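Long-range contact in prolyl 4-hydroxylase alpha subunit Fe(2+) 2OG dioxygenase domain-containing protein (Burkholderia ambifaria, PDB 3W20), which probably acts as a 2-oxoglutarate-dependent dioxygenase on N-substituted L-amino acids, its metal site here occupied by zinc: residues 116-125 with 262-272. Sequence-based numbering, arbitrary orientation.
Sequences FSDALDAKPL and LIHTEDGWRMF
Lys123 and Leu125 hydrogen-bond to Trp269 and Met271 as neighbours in a parallel strand pair of this double-stranded beta-helix (DSBH) dioxygenase, where 123-127 joins the C-terminal hairpin of the main sheet, 255-265 with 268-272. Lys123 N donates to Trp269 O, Met271 N to Lys123 O, and Leu125 N to Met271 O (3.0 Å, nearly straight at 170°).

The packing is tight on the face turned to helix 111-120. Selenomethionine Met271 is long and flexible: its SE lies 3.8 Å from Phe116 CB, and the bend at chi3 (-74°) carries CE to 3.8 Å from Ala122 CB, where a small methyl lets the chains come close. Leu120 CD1 rests over the five-membered ring of Trp269, 4.2 Å from its centroid, a CH-pi contact; the His264 ring lies against the opposite face of the indole. On the face that carries Lys123 and Arg270, branched Leu125 splits its methyls, CD1 to Ile263 CD1 and CD2 to Phe272 CD2. The Phe272 side chain lies about 7 Å from that of the zinc ligand Asp157.

Toward solvent, contacts are looser and wetter. The aliphatic part of Lys123 covers one face of the Arg270 guanidinium, while its NZ forms a salt bridge with Asp121 OD1, in which the hydrogen bond is weak. One water links Lys123 NZ to Arg270 NH1, and NH1 also donates to Trp269 O (3.0 Å), reaching it from the carbonyl face opposite Lys123 N.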
loop_
_atom_site.group_PDB
_atom_site.type_symbol
_atom_site.label_atom_id
_atom_site.label_comp_id
_atom_site.label_asym_id
_atom_site.label_seq_id
_atom_site.Cartn_x
_atom_site.Cartn_y
_atom_site.Cartn_z
ATOM N N PHE A 116 17.903 16.595 4.623
ATOM C CA PHE A 116 17.404 16.891 3.324
ATOM C C PHE A 116 16.150 17.709 3.297
ATOM O O PHE A 116 16.047 18.596 2.439
ATOM C CB PHE A 116 17.160 15.525 2.607
ATOM C CG PHE A 116 18.399 14.707 2.556
ATOM C CD1 PHE A 116 19.344 14.980 1.570
ATOM C CD2 PHE A 116 18.682 13.764 3.524
ATOM C CE1 PHE A 116 20.522 14.232 1.499
ATOM C CE2 PHE A 116 19.855 13.015 3.465
ATOM C CZ PHE A 116 20.777 13.260 2.477
ATOM N N SER A 117 15.176 17.473 4.200
ATOM C CA SER A 117 13.960 18.317 4.120
ATOM C C SER A 117 14.305 19.820 4.294
ATOM O O SER A 117 13.795 20.693 3.599
ATOM C CB SER A 117 12.846 17.860 5.088
ATOM O OG SER A 117 13.229 17.651 6.417
ATOM N N ASP A 118 15.217 20.097 5.214
ATOM C CA ASP A 118 15.693 21.446 5.442
ATOM C C ASP A 118 16.505 21.993 4.306
ATOM O O ASP A 118 16.307 23.129 3.900
ATOM C CB ASP A 118 16.538 21.528 6.730
ATOM C CG ASP A 118 15.722 21.272 7.981
ATOM O OD1 ASP A 118 14.488 21.276 7.933
ATOM O OD2 ASP A 118 16.299 20.993 9.017
ATOM N N ALA A 119 17.452 21.225 3.809
ATOM C CA ALA A 119 18.304 21.765 2.818
ATOM C C ALA A 119 17.569 22.015 1.479
ATOM O O ALA A 119 17.870 22.969 0.767
ATOM C CB ALA A 119 19.505 20.872 2.617
ATOM N N LEU A 120 16.665 21.122 1.097
ATOM C CA LEU A 120 16.143 21.111 -0.237
ATOM C C LEU A 120 14.662 21.429 -0.286
ATOM O O LEU A 120 14.080 21.429 -1.338
ATOM C CB LEU A 120 16.322 19.727 -0.852
ATOM C CG LEU A 120 17.753 19.179 -0.850
ATOM C CD1 LEU A 120 17.766 17.746 -1.395
ATOM C CD2 LEU A 120 18.538 20.028 -1.821
ATOM N N ASP A 121 14.056 21.657 0.867
ATOM C CA ASP A 121 12.589 21.624 0.960
ATOM C C ASP A 121 12.077 20.301 0.425
ATOM O O ASP A 121 10.989 20.252 -0.180
ATOM C CB ASP A 121 11.909 22.811 0.207
ATOM C CG ASP A 121 10.468 23.105 0.708
ATOM O OD1 ASP A 121 10.004 22.548 1.742
ATOM O OD2 ASP A 121 9.798 23.944 0.049
ATOM N N ALA A 122 12.807 19.210 0.676
ATOM C CA ALA A 122 12.360 17.900 0.152
ATOM C C ALA A 122 11.125 17.406 0.923
ATOM O O ALA A 122 10.903 17.768 2.132
ATOM C CB ALA A 122 13.495 16.865 0.273
ATOM N N LYS A 123 10.325 16.588 0.251
ATOM C CA LYS A 123 9.173 15.956 0.881
ATOM C C LYS A 123 9.225 14.469 0.521
ATOM O O LYS A 123 9.930 14.104 -0.404
ATOM C CB LYS A 123 7.910 16.592 0.330
ATOM C CG LYS A 123 7.600 17.968 0.920
ATOM C CD LYS A 123 6.795 18.769 -0.096
ATOM C CE LYS A 123 6.426 20.144 0.450
ATOM N NZ LYS A 123 7.538 21.041 0.053
ATOM N N PRO A 124 8.494 13.605 1.241
ATOM C CA PRO A 124 8.427 12.181 0.794
ATOM C C PRO A 124 7.812 12.088 -0.595
ATOM O O PRO A 124 6.856 12.829 -0.917
ATOM C CB PRO A 124 7.508 11.511 1.804
ATOM C CG PRO A 124 7.080 12.599 2.799
ATOM C CD PRO A 124 7.670 13.933 2.429
ATOM N N LEU A 125 8.318 11.181 -1.416
ATOM C CA LEU A 125 7.726 10.907 -2.710
ATOM C C LEU A 125 6.328 10.324 -2.465
ATOM O O LEU A 125 6.108 9.589 -1.487
ATOM C CB LEU A 125 8.577 9.876 -3.478
ATOM C CG LEU A 125 8.111 9.556 -4.874
ATOM C CD1 LEU A 125 8.152 10.811 -5.752
ATOM C CD2 LEU A 125 9.034 8.425 -5.332
ATOM N N LEU A 262 16.966 10.304 -3.592
ATOM C CA LEU A 262 16.326 11.555 -3.964
ATOM C C LEU A 262 16.064 11.607 -5.459
ATOM O O LEU A 262 16.897 11.219 -6.216
ATOM C CB LEU A 262 17.309 12.684 -3.641
ATOM C CG LEU A 262 17.566 12.979 -2.157
ATOM C CD1 LEU A 262 18.891 13.745 -2.088
ATOM C CD2 LEU A 262 16.442 13.802 -1.544
ATOM N N ILE A 263 14.899 12.094 -5.881
ATOM C CA ILE A 263 14.698 12.510 -7.249
ATOM C C ILE A 263 14.154 13.939 -7.310
ATOM O O ILE A 263 13.458 14.384 -6.422
ATOM C CB ILE A 263 13.723 11.575 -8.036
ATOM C CG1 ILE A 263 12.414 11.329 -7.241
ATOM C CG2 ILE A 263 14.462 10.271 -8.262
ATOM C CD1 ILE A 263 11.410 10.493 -8.069
ATOM N N HIS A 264 14.522 14.651 -8.356
ATOM C CA HIS A 264 14.076 16.040 -8.454
ATOM C C HIS A 264 12.876 16.086 -9.369
ATOM O O HIS A 264 13.008 16.027 -10.583
ATOM C CB HIS A 264 15.211 16.885 -8.999
ATOM C CG HIS A 264 14.976 18.380 -8.833
ATOM N ND1 HIS A 264 15.936 19.297 -9.134
ATOM C CD2 HIS A 264 13.884 19.088 -8.336
ATOM C CE1 HIS A 264 15.449 20.562 -8.848
ATOM N NE2 HIS A 264 14.212 20.428 -8.358
ATOM N N THR A 265 11.696 16.191 -8.785
ATOM C CA THR A 265 10.477 16.214 -9.607
ATOM C C THR A 265 10.008 17.625 -9.895
ATOM O O THR A 265 10.546 18.589 -9.322
ATOM C CB THR A 265 9.327 15.443 -8.950
ATOM O OG1 THR A 265 8.770 16.213 -7.896
ATOM C CG2 THR A 265 9.875 14.116 -8.381
ATOM N N GLU A 266 9.073 17.730 -10.880
ATOM C CA GLU A 266 8.409 18.985 -11.205
ATOM C C GLU A 266 7.933 19.707 -9.942
ATOM O O GLU A 266 7.961 20.933 -9.909
ATOM C CB GLU A 266 7.240 18.744 -12.213
ATOM C CG GLU A 266 7.522 18.820 -13.749
ATOM C CD GLU A 266 8.643 17.980 -14.400
ATOM O OE1 GLU A 266 8.437 16.792 -14.852
ATOM O OE2 GLU A 266 9.730 18.583 -14.611
ATOM N N ASP A 267 7.583 18.980 -8.875
ATOM C CA ASP A 267 7.043 19.599 -7.651
ATOM C C ASP A 267 8.066 19.835 -6.523
ATOM O O ASP A 267 7.762 20.293 -5.420
ATOM C CB ASP A 267 5.891 18.731 -7.160
ATOM C CG ASP A 267 4.743 18.751 -8.120
ATOM O OD1 ASP A 267 4.421 19.867 -8.567
ATOM O OD2 ASP A 267 4.213 17.685 -8.436
ATOM N N GLY A 268 9.295 19.442 -6.794
ATOM C CA GLY A 268 10.389 19.679 -5.868
ATOM C C GLY A 268 11.105 18.337 -5.635
ATOM O O GLY A 268 10.731 17.278 -6.183
ATOM N N TRP A 269 12.064 18.393 -4.757
ATOM C CA TRP A 269 12.858 17.223 -4.347
ATOM C C TRP A 269 12.038 16.277 -3.547
ATOM O O TRP A 269 11.301 16.673 -2.639
ATOM C CB TRP A 269 13.976 17.768 -3.497
ATOM C CG TRP A 269 15.094 18.331 -4.323
ATOM C CD1 TRP A 269 15.383 19.692 -4.573
ATOM C CD2 TRP A 269 16.061 17.583 -5.074
ATOM N NE1 TRP A 269 16.441 19.807 -5.447
ATOM C CE2 TRP A 269 16.918 18.562 -5.749
ATOM C CE3 TRP A 269 16.349 16.228 -5.215
ATOM C CZ2 TRP A 269 17.974 18.155 -6.554
ATOM C CZ3 TRP A 269 17.418 15.864 -6.012
ATOM C CH2 TRP A 269 18.215 16.819 -6.653
ATOM N N ARG A 270 12.116 15.002 -3.873
ATOM C CA ARG A 270 11.368 13.992 -3.180
ATOM C C ARG A 270 12.320 12.866 -2.662
ATOM O O ARG A 270 13.274 12.499 -3.352
ATOM C CB ARG A 270 10.281 13.436 -4.088
ATOM C CG ARG A 270 9.218 14.475 -4.494
ATOM C CD ARG A 270 8.416 14.867 -3.282
ATOM N NE ARG A 270 7.311 15.799 -3.603
ATOM C CZ ARG A 270 7.421 17.128 -3.581
ATOM N NH1 ARG A 270 8.568 17.768 -3.275
ATOM N NH2 ARG A 270 6.323 17.845 -3.830
HETATM N N MSE A 271 12.011 12.314 -1.489
HETATM C CA MSE A 271 12.855 11.329 -0.785
HETATM C C MSE A 271 12.097 10.008 -0.732
HETATM O O MSE A 271 10.881 9.967 -0.533
HETATM C CB MSE A 271 13.030 11.699 0.705
HETATM C CG MSE A 271 13.834 13.011 0.781
HETATM SE SE MSE A 271 13.878 13.646 2.652
HETATM C CE MSE A 271 11.993 14.292 2.697
ATOM N N PHE A 272 12.822 8.905 -0.875
ATOM C CA PHE A 272 12.234 7.614 -0.726
ATOM C C PHE A 272 13.329 6.593 -0.484
ATOM O O PHE A 272 14.525 6.858 -0.788
ATOM C CB PHE A 272 11.442 7.247 -1.979
ATOM C CG PHE A 272 12.301 7.123 -3.237
ATOM C CD1 PHE A 272 12.792 5.885 -3.617
ATOM C CD2 PHE A 272 12.608 8.271 -3.972
ATOM C CE1 PHE A 272 13.591 5.743 -4.761
ATOM C CE2 PHE A 272 13.439 8.138 -5.120
ATOM C CZ PHE A 272 13.888 6.871 -5.508
HETATM O O HOH W 1 12.354 21.006 -3.440
HETATM O O HOH W 2 9.061 20.396 -2.421
#